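Local atomic coordinates of peptide methionine sulfoxide reductase msrA/msrB (Neisseria meningitidis, PDB entry 3BQG), a protein that reduces methionine sulfoxide in peptides and proteins back to methionine, through an MsrA domain whose catalytic cycle passes through a cysteine sulfenic acid. Residues Asn2-Tyr7 with Tyr61-Leu66; Phe20-Gly25 with Ile156-Ala161; Ala29-Ala34 with Glu55-Thr60. The protein carries 1 engineered substitution. All blocks are in the same frame, centred on the assembly; numbering follows the deposited sequence.

In the fold
The three contacts run from the core of this α/β domain to its surface. Interaction 3 is the buried one, a regular antiparallel ladder between strands 26-34 and 54-62. Interaction 1 uses the far end of the same strand 54-62, now against strand 3-10 on its other edge; there only two residue pairs remain before the strand gives way to a turn, and polar and charged side chains take over part of the contact. Interaction 2 belongs to no sheet: the turn after helix 14-21 meets a C-terminal 3-10 segment through methyl and methylene groups. Gly25 ties it to interaction 1 by a probable backbone hydrogen bond to Asp62, and Phe20 packs on Val59 of interaction 3.

Interaction 1: residues Asn2-Tyr7 with Tyr61-Leu66; sequences NTRTIY and YDADKL
Arg4 and Tyr61 form the hydrogen-bonded antiparallel pair between the two strands: Arg4 N donates to Tyr61 O at 3.1 Å, and Tyr61 N returns the bond to Arg4 O at 2.9 Å. Thr3 faces Asp62 as the adjoining non-hydrogen-bonded pair, and its CA-H leans on Tyr61 O. In the mixed sheet of the MsrA domain these are neighbouring strands 3-10 and 54-62, and the second ends here in an Asx turn: Asp62 OD1 accepts from Asp64 N at 2.7 Å, while Asp62 O takes both Lys65 N and Leu66 N. Beyond the ladder, the amide of Asn2 reaches the carboxylate of Asp64, ND2 to OD2 3.1 Å, on the syn side but tilted out of both planes, which stand 78° apart. Apolar contact centres on the Tyr61 ring. Its chi1 of 57° sets CG between backbone N and carbonyl carbon and lays the ring against strand 3-10, with Arg4 CA over one face and Arg4 CB 3.5 Å from Tyr61 CZ. The extended Arg4 chain continues past the methyl of Ala63, Arg4 CD to Ala63 CB 3.5 Å. Ile6 CG2 approaches Tyr61 CE2 at 4.2 Å, and Ile71 of helix 68-78 touches both Ile6 and Tyr61. A water bridges the strands at the phenol, accepting from Tyr61 OH at 2.7 Å and donating to Thr5 O.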
loop_
_atom_site.group_PDB
_atom_site.type_symbol
_atom_site.label_atom_id
_atom_site.label_comp_id
_atom_site.label_asym_id
_atom_site.label_seq_id
_atom_site.Cartn_x
_atom_site.Cartn_y
_atom_site.Cartn_z
ATOM N N ASN A 2 0.074 15.135 15.527
ATOM C CA ASN A 2 -0.551 15.439 14.251
ATOM C C ASN A 2 -0.321 14.282 13.289
ATOM O O ASN A 2 0.765 14.122 12.739
ATOM C CB ASN A 2 0.031 16.730 13.672
ATOM C CG ASN A 2 -0.060 17.894 14.641
ATOM O OD1 ASN A 2 -1.146 18.248 15.103
ATOM N ND2 ASN A 2 1.086 18.492 14.964
ATOM N N THR A 3 -1.351 13.468 13.097
ATOM C CA THR A 3 -1.245 12.326 12.204
ATOM C C THR A 3 -1.952 12.571 10.878
ATOM O O THR A 3 -2.840 13.419 10.772
ATOM C CB THR A 3 -1.847 11.055 12.844
ATOM O OG1 THR A 3 -3.262 11.218 13.005
ATOM C CG2 THR A 3 -1.214 10.792 14.199
ATOM N N ARG A 4 -1.528 11.821 9.867
ATOM C CA ARG A 4 -2.105 11.885 8.530
ATOM C C ARG A 4 -2.217 10.447 8.051
ATOM O O ARG A 4 -1.504 9.568 8.543
ATOM C CB ARG A 4 -1.198 12.664 7.582
ATOM C CG ARG A 4 -1.277 14.164 7.715
ATOM C CD ARG A 4 0.036 14.755 7.265
ATOM N NE ARG A 4 -0.033 16.187 7.011
ATOM C CZ ARG A 4 1.032 16.951 6.787
ATOM N NH1 ARG A 4 0.883 18.247 6.555
ATOM N NH2 ARG A 4 2.251 16.419 6.810
ATOM N N THR A 5 -3.096 10.212 7.085
ATOM C CA THR A 5 -3.297 8.872 6.557
ATOM C C THR A 5 -3.216 8.825 5.039
ATOM O O THR A 5 -3.596 9.774 4.357
ATOM C CB THR A 5 -4.667 8.314 6.990
ATOM O OG1 THR A 5 -4.702 8.203 8.419
ATOM C CG2 THR A 5 -4.915 6.936 6.373
ATOM N N ILE A 6 -2.700 7.715 4.522
ATOM C CA ILE A 6 -2.588 7.507 3.085
ATOM C C ILE A 6 -2.849 6.019 2.846
ATOM O O ILE A 6 -2.521 5.177 3.687
ATOM C CB ILE A 6 -1.183 7.943 2.547
ATOM C CG1 ILE A 6 -1.183 7.943 1.017
ATOM C CG2 ILE A 6 -0.096 7.018 3.064
ATOM C CD1 ILE A 6 -2.176 8.900 0.402
ATOM N N TYR A 7 -3.462 5.700 1.710
ATOM C CA TYR A 7 -3.811 4.318 1.373
ATOM C C TYR A 7 -2.900 3.779 0.276
ATOM O O TYR A 7 -2.850 4.326 -0.824
ATOM C CB TYR A 7 -5.279 4.270 0.942
ATOM C CG TYR A 7 -6.236 4.684 2.048
ATOM C CD1 TYR A 7 -6.943 3.729 2.784
ATOM C CD2 TYR A 7 -6.425 6.031 2.366
ATOM C CE1 TYR A 7 -7.818 4.105 3.806
ATOM C CE2 TYR A 7 -7.291 6.422 3.384
ATOM C CZ TYR A 7 -7.986 5.453 4.101
ATOM O OH TYR A 7 -8.846 5.839 5.108
ATOM N N TYR A 61 0.568 7.944 9.799
ATOM C CA TYR A 61 1.903 8.342 10.216
ATOM C C TYR A 61 1.937 9.652 10.988
ATOM O O TYR A 61 0.992 10.440 10.954
ATOM C CB TYR A 61 2.822 8.429 8.986
ATOM C CG TYR A 61 2.328 9.366 7.901
ATOM C CD1 TYR A 61 2.845 10.662 7.773
ATOM C CD2 TYR A 61 1.339 8.961 7.005
ATOM C CE1 TYR A 61 2.386 11.528 6.777
ATOM C CE2 TYR A 61 0.873 9.817 6.008
ATOM C CZ TYR A 61 1.400 11.100 5.898
ATOM O OH TYR A 61 0.934 11.941 4.907
ATOM N N ASP A 62 3.038 9.861 11.702
ATOM C CA ASP A 62 3.242 11.069 12.491
ATOM C C ASP A 62 3.665 12.164 11.522
ATOM O O ASP A 62 4.789 12.161 11.022
ATOM C CB ASP A 62 4.346 10.838 13.528
ATOM C CG ASP A 62 4.499 12.003 14.490
ATOM O OD1 ASP A 62 4.441 13.166 14.032
ATOM O OD2 ASP A 62 4.691 11.748 15.702
ATOM N N ALA A 63 2.756 13.098 11.260
ATOM C CA ALA A 63 3.016 14.194 10.335
ATOM C C ALA A 63 4.249 15.015 10.704
ATOM O O ALA A 63 4.817 15.704 9.854
ATOM C CB ALA A 63 1.789 15.099 10.248
ATOM N N ASP A 64 4.662 14.946 11.965
ATOM C CA ASP A 64 5.838 15.692 12.402
ATOM C C ASP A 64 7.144 14.923 12.204
ATOM O O ASP A 64 8.227 15.481 12.357
ATOM C CB ASP A 64 5.693 16.112 13.870
ATOM C CG ASP A 64 4.662 17.205 14.058
ATOM O OD1 ASP A 64 4.668 18.160 13.254
ATOM O OD2 ASP A 64 3.853 17.120 15.005
ATOM N N LYS A 65 7.044 13.645 11.860
ATOM C CA LYS A 65 8.235 12.835 11.628
ATOM C C LYS A 65 8.399 12.519 10.149
ATOM O O LYS A 65 9.493 12.622 9.600
ATOM C CB LYS A 65 8.161 11.506 12.385
ATOM C CG LYS A 65 8.384 11.575 13.881
ATOM C CD LYS A 65 8.680 10.174 14.404
ATOM C CE LYS A 65 8.812 10.142 15.914
ATOM N NZ LYS A 65 7.510 10.443 16.565
ATOM N N LEU A 66 7.300 12.128 9.511
ATOM C CA LEU A 66 7.324 11.755 8.101
ATOM C C LEU A 66 6.387 12.582 7.236
ATOM O O LEU A 66 5.278 12.920 7.651
ATOM C CB LEU A 66 6.952 10.275 7.954
ATOM C CG LEU A 66 7.803 9.246 8.699
ATOM C CD1 LEU A 66 7.115 7.888 8.658
ATOM C CD2 LEU A 66 9.189 9.175 8.070
HETATM O O HOH W 1 -1.426 11.440 3.805
#

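Interaction 2: residues Phe20-Gly25 with Ile156-Ala161; sequences FQRIDG and IDIRKA
Ile23 and Ala161 bring the backbones nearest, CA to CA 6.1 Å, where the chain leaving helix 14-21 passes a short 3-10 segment, whose turn is marked by Ala161 N bonding Ile158 O at 3.1 Å. At that spacing the main chains stay apart and side chains fill the interval. The Ala161 methyl points at the first segment and lies between two neighbours there: its CB is 3.9 Å from Ile23 CG1 and 4.0 Å from Arg22 CB. Arg22 supplies the rest of the contact with its aliphatic stem. Its CD presses on the branch methyl of Ile158, CD to CG2 3.2 Å, a tight approach for two carbons, with CG somewhat farther from the same methyl. A bend at chi3 (59°) then turns the guanidinium across the 3-10 backbone, and Arg159 CA sits over one face of the group, 4.4 Å from Arg22 CZ. The charge is answered next door, by a salt bridge from Arg22 NH1 to Asp162. That partner probably eases the proximity of a second cation, Arg159 NH2, 5.3 Å from Arg22 NH2. Ile23 also rests on Tyr74 of helix 68-78, while Ile158 and Ala161 extend their packing onto Tyr19 of helix 14-21. This is plain packing of the C-terminal region on the α/β core: it lies against the far end of helix 14-21, which begins within the GCFWG motif of the MsrA family; that motif holds Cys12, present here in its S-hydroxy (sulfenic acid) form.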
loop_
_atom_site.group_PDB
_atom_site.type_symbol
_atom_site.label_atom_id
_atom_site.label_comp_id
_atom_site.label_asym_id
_atom_site.label_seq_id
_atom_site.Cartn_x
_atom_site.Cartn_y
_atom_site.Cartn_z
ATOM N N PHE A 20 5.523 -1.554 6.650
ATOM C CA PHE A 20 5.284 -0.214 7.182
ATOM C C PHE A 20 5.264 -0.111 8.709
ATOM O O PHE A 20 5.565 0.944 9.263
ATOM C CB PHE A 20 4.000 0.377 6.580
ATOM C CG PHE A 20 4.241 1.120 5.295
ATOM C CD1 PHE A 20 4.652 2.449 5.313
ATOM C CD2 PHE A 20 4.149 0.466 4.071
ATOM C CE1 PHE A 20 4.982 3.119 4.131
ATOM C CE2 PHE A 20 4.478 1.120 2.880
ATOM C CZ PHE A 20 4.895 2.455 2.910
ATOM N N GLN A 21 4.932 -1.202 9.390
ATOM C CA GLN A 21 4.903 -1.201 10.852
ATOM C C GLN A 21 6.297 -1.029 11.454
ATOM O O GLN A 21 6.441 -0.483 12.548
ATOM C CB GLN A 21 4.275 -2.498 11.376
ATOM C CG GLN A 21 2.758 -2.533 11.291
ATOM C CD GLN A 21 2.092 -1.689 12.368
ATOM O OE1 GLN A 21 2.506 -0.562 12.637
ATOM N NE2 GLN A 21 1.049 -2.230 12.982
ATOM N N ARG A 22 7.324 -1.491 10.743
ATOM C CA ARG A 22 8.702 -1.381 11.230
ATOM C C ARG A 22 9.297 0.017 11.115
ATOM O O ARG A 22 10.370 0.282 11.655
ATOM C CB ARG A 22 9.618 -2.358 10.479
ATOM C CG ARG A 22 9.437 -3.819 10.850
ATOM C CD ARG A 22 10.439 -4.718 10.124
ATOM N NE ARG A 22 11.827 -4.367 10.423
ATOM C CZ ARG A 22 12.753 -5.244 10.800
ATOM N NH1 ARG A 22 13.991 -4.840 11.050
ATOM N NH2 ARG A 22 12.439 -6.525 10.936
ATOM N N ILE A 23 8.609 0.917 10.422
ATOM C CA ILE A 23 9.119 2.269 10.224
ATOM C C ILE A 23 8.750 3.264 11.323
ATOM O O ILE A 23 7.576 3.442 11.648
ATOM C CB ILE A 23 8.642 2.820 8.858
ATOM C CG1 ILE A 23 9.097 1.874 7.740
ATOM C CG2 ILE A 23 9.205 4.217 8.626
ATOM C CD1 ILE A 23 8.551 2.227 6.374
ATOM N N ASP A 24 9.767 3.910 11.890
ATOM C CA ASP A 24 9.567 4.909 12.943
ATOM C C ASP A 24 8.826 6.103 12.337
ATOM O O ASP A 24 9.297 6.718 11.379
ATOM C CB ASP A 24 10.926 5.352 13.509
ATOM C CG ASP A 24 10.800 6.415 14.589
ATOM O OD1 ASP A 24 10.004 6.229 15.532
ATOM O OD2 ASP A 24 11.511 7.439 14.496
ATOM N N GLY A 25 7.663 6.421 12.893
ATOM C CA GLY A 25 6.871 7.521 12.368
ATOM C C GLY A 25 5.515 6.990 11.939
ATOM O O GLY A 25 4.542 7.734 11.812
ATOM N N ILE A 156 7.817 -9.280 0.081
ATOM C CA ILE A 156 8.679 -8.157 0.427
ATOM C C ILE A 156 9.662 -8.490 1.549
ATOM O O ILE A 156 9.303 -9.144 2.522
ATOM C CB ILE A 156 7.840 -6.940 0.875
ATOM C CG1 ILE A 156 6.865 -6.537 -0.238
ATOM C CG2 ILE A 156 8.757 -5.772 1.233
ATOM C CD1 ILE A 156 5.899 -5.443 0.160
ATOM N N ASP A 157 10.904 -8.041 1.396
ATOM C CA ASP A 157 11.933 -8.253 2.409
ATOM C C ASP A 157 11.705 -7.142 3.425
ATOM O O ASP A 157 12.294 -6.063 3.325
ATOM C CB ASP A 157 13.330 -8.122 1.796
ATOM C CG ASP A 157 14.441 -8.399 2.805
ATOM O OD1 ASP A 157 14.155 -8.474 4.020
ATOM O OD2 ASP A 157 15.607 -8.532 2.376
ATOM N N ILE A 158 10.839 -7.412 4.393
ATOM C CA ILE A 158 10.498 -6.435 5.414
ATOM C C ILE A 158 11.708 -5.758 6.059
ATOM O O ILE A 158 11.599 -4.646 6.580
ATOM C CB ILE A 158 9.605 -7.092 6.495
ATOM C CG1 ILE A 158 8.373 -7.705 5.824
ATOM C CG2 ILE A 158 9.155 -6.062 7.512
ATOM C CD1 ILE A 158 7.625 -6.741 4.935
ATOM N N ARG A 159 12.860 -6.422 6.015
ATOM C CA ARG A 159 14.083 -5.877 6.602
ATOM C C ARG A 159 14.426 -4.521 5.987
ATOM O O ARG A 159 14.903 -3.614 6.671
ATOM C CB ARG A 159 15.263 -6.817 6.353
ATOM C CG ARG A 159 15.055 -8.268 6.747
ATOM C CD ARG A 159 16.250 -9.091 6.263
ATOM N NE ARG A 159 16.261 -10.512 6.629
ATOM C CZ ARG A 159 15.420 -11.115 7.468
ATOM N NH1 ARG A 159 15.557 -12.415 7.713
ATOM N NH2 ARG A 159 14.436 -10.444 8.057
ATOM N N LYS A 160 14.190 -4.402 4.683
ATOM C CA LYS A 160 14.483 -3.182 3.939
ATOM C C LYS A 160 13.854 -1.917 4.514
ATOM O O LYS A 160 14.210 -0.809 4.117
ATOM C CB LYS A 160 14.051 -3.351 2.484
ATOM C CG LYS A 160 14.794 -4.459 1.758
ATOM C CD LYS A 160 14.487 -4.448 0.268
ATOM C CE LYS A 160 15.289 -5.517 -0.470
ATOM N NZ LYS A 160 15.047 -5.499 -1.942
ATOM N N ALA A 161 12.922 -2.073 5.446
ATOM C CA ALA A 161 12.280 -0.912 6.052
ATOM C C ALA A 161 13.263 -0.180 6.961
ATOM O O ALA A 161 13.104 1.013 7.229
ATOM C CB ALA A 161 11.052 -1.344 6.850
#

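Interaction 3: residues Ala29-Ala34 with Glu55-Thr60; sequences AVSGYA and ETVKVT
Gly32 and Thr56 make one of two hydrogen-bonded antiparallel pairs in this ladder, Gly32 N to Thr56 O 2.8 Å and Thr56 N to Gly32 O 2.9 Å; Val30 and Lys58 make the other, Val30 N to Lys58 O 3.0 Å and Lys58 N to Val30 O 2.7 Å. Three of the four donors are tilted from the carbonyl planes, and the strands run 153° apart. Packing is close on the buried face of Ala29, Ser31 and Val57. There Val57 divides its branches: CG1, anti to the backbone N (chi1 176°), meets Ala29 CB at 4.0 Å, and CG2 lies near Ser31 OG. On the face of Thr56 and Lys58, at its buried end, Ala34 CB sits against Thr56 OG1 at 3.3 Å, and that hydroxyl is hydrogen-bonded to Ala54 O. More open to solvent is the Val30-Lys58 pair, whose side chains lie alongside; a bend at chi3 (70°) brings Lys58 CE to 4.0 Å from Val30 CB. Tyr33 and Glu55, a non-hydrogen-bonded pair, have polar ends bonded outside the two strands: Tyr33 OH to Glu139, Glu55 to Gln94 and the backbone N of Phe13. Strands 3-10 and 135-137 flank the pair on its two edges. Helix 14-21 covers one face, Leu16 on Val57 and Glu17 on Ser31, while Phe135 touches Ala34, Thr56 and Lys58 on the other.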
loop_
_atom_site.group_PDB
_atom_site.type_symbol
_atom_site.label_atom_id
_atom_site.label_comp_id
_atom_site.label_asym_id
_atom_site.label_seq_id
_atom_site.Cartn_x
_atom_site.Cartn_y
_atom_site.Cartn_z
ATOM N N ALA A 29 -0.930 0.648 10.792
ATOM C CA ALA A 29 -1.004 0.133 9.429
ATOM C C ALA A 29 -2.083 -0.939 9.440
ATOM O O ALA A 29 -1.910 -2.001 10.045
ATOM C CB ALA A 29 0.339 -0.456 8.997
ATOM N N VAL A 30 -3.199 -0.642 8.781
ATOM C CA VAL A 30 -4.344 -1.543 8.720
ATOM C C VAL A 30 -4.581 -2.094 7.314
ATOM O O VAL A 30 -4.735 -1.336 6.362
ATOM C CB VAL A 30 -5.627 -0.810 9.184
ATOM C CG1 VAL A 30 -6.839 -1.720 9.048
ATOM C CG2 VAL A 30 -5.463 -0.353 10.629
ATOM N N SER A 31 -4.608 -3.416 7.193
ATOM C CA SER A 31 -4.843 -4.050 5.900
ATOM C C SER A 31 -6.337 -4.059 5.600
ATOM O O SER A 31 -7.166 -4.243 6.496
ATOM C CB SER A 31 -4.300 -5.484 5.891
ATOM O OG SER A 31 -2.883 -5.494 5.874
ATOM N N GLY A 32 -6.677 -3.859 4.331
ATOM C CA GLY A 32 -8.076 -3.836 3.937
ATOM C C GLY A 32 -8.279 -3.938 2.436
ATOM O O GLY A 32 -7.338 -4.200 1.688
ATOM N N TYR A 33 -9.513 -3.703 2.003
ATOM C CA TYR A 33 -9.902 -3.790 0.596
ATOM C C TYR A 33 -10.374 -2.415 0.140
ATOM O O TYR A 33 -11.316 -1.858 0.709
ATOM C CB TYR A 33 -11.031 -4.809 0.473
ATOM C CG TYR A 33 -10.750 -6.071 1.262
ATOM C CD1 TYR A 33 -9.739 -6.945 0.867
ATOM C CD2 TYR A 33 -11.468 -6.374 2.427
ATOM C CE1 TYR A 33 -9.446 -8.086 1.599
ATOM C CE2 TYR A 33 -11.179 -7.518 3.172
ATOM C CZ TYR A 33 -10.168 -8.367 2.749
ATOM O OH TYR A 33 -9.873 -9.511 3.454
ATOM N N ALA A 34 -9.739 -1.879 -0.899
ATOM C CA ALA A 34 -10.077 -0.542 -1.372
ATOM C C ALA A 34 -10.510 -0.420 -2.819
ATOM O O ALA A 34 -10.136 -1.227 -3.671
ATOM C CB ALA A 34 -8.892 0.386 -1.131
ATOM N N GLU A 55 -6.012 -5.056 -2.603
ATOM C CA GLU A 55 -5.536 -5.280 -1.246
ATOM C C GLU A 55 -4.737 -4.017 -0.957
ATOM O O GLU A 55 -3.801 -3.669 -1.680
ATOM C CB GLU A 55 -4.697 -6.556 -1.163
ATOM C CG GLU A 55 -5.593 -7.788 -0.996
ATOM C CD GLU A 55 -4.832 -9.083 -0.831
ATOM O OE1 GLU A 55 -3.735 -9.065 -0.236
ATOM O OE2 GLU A 55 -5.346 -10.130 -1.284
ATOM N N THR A 56 -5.141 -3.322 0.095
ATOM C CA THR A 56 -4.550 -2.041 0.448
ATOM C C THR A 56 -4.194 -1.948 1.923
ATOM O O THR A 56 -4.781 -2.631 2.761
ATOM C CB THR A 56 -5.562 -0.910 0.098
ATOM O OG1 THR A 56 -5.916 -1.004 -1.292
ATOM C CG2 THR A 56 -4.983 0.464 0.387
ATOM N N VAL A 57 -3.219 -1.102 2.232
ATOM C CA VAL A 57 -2.805 -0.895 3.608
ATOM C C VAL A 57 -3.025 0.575 3.935
ATOM O O VAL A 57 -2.451 1.453 3.288
ATOM C CB VAL A 57 -1.312 -1.238 3.820
ATOM C CG1 VAL A 57 -0.903 -0.911 5.245
ATOM C CG2 VAL A 57 -1.066 -2.716 3.538
ATOM N N LYS A 58 -3.886 0.838 4.917
ATOM C CA LYS A 58 -4.168 2.202 5.350
ATOM C C LYS A 58 -3.046 2.564 6.321
ATOM O O LYS A 58 -2.969 2.015 7.419
ATOM C CB LYS A 58 -5.527 2.260 6.061
ATOM C CG LYS A 58 -5.888 3.622 6.652
ATOM C CD LYS A 58 -7.281 3.609 7.287
ATOM C CE LYS A 58 -7.334 2.787 8.571
ATOM N NZ LYS A 58 -6.695 3.476 9.746
ATOM N N VAL A 59 -2.180 3.484 5.911
ATOM C CA VAL A 59 -1.047 3.889 6.733
ATOM C C VAL A 59 -1.261 5.219 7.440
ATOM O O VAL A 59 -1.525 6.233 6.802
ATOM C CB VAL A 59 0.242 4.002 5.883
ATOM C CG1 VAL A 59 1.425 4.407 6.765
ATOM C CG2 VAL A 59 0.519 2.673 5.185
ATOM N N THR A 60 -1.144 5.199 8.764
ATOM C CA THR A 60 -1.288 6.400 9.576
ATOM C C THR A 60 0.109 6.733 10.080
ATOM O O THR A 60 0.765 5.901 10.705
ATOM C CB THR A 60 -2.226 6.166 10.780
ATOM O OG1 THR A 60 -3.533 5.818 10.304
ATOM C CG2 THR A 60 -2.321 7.422 11.644
#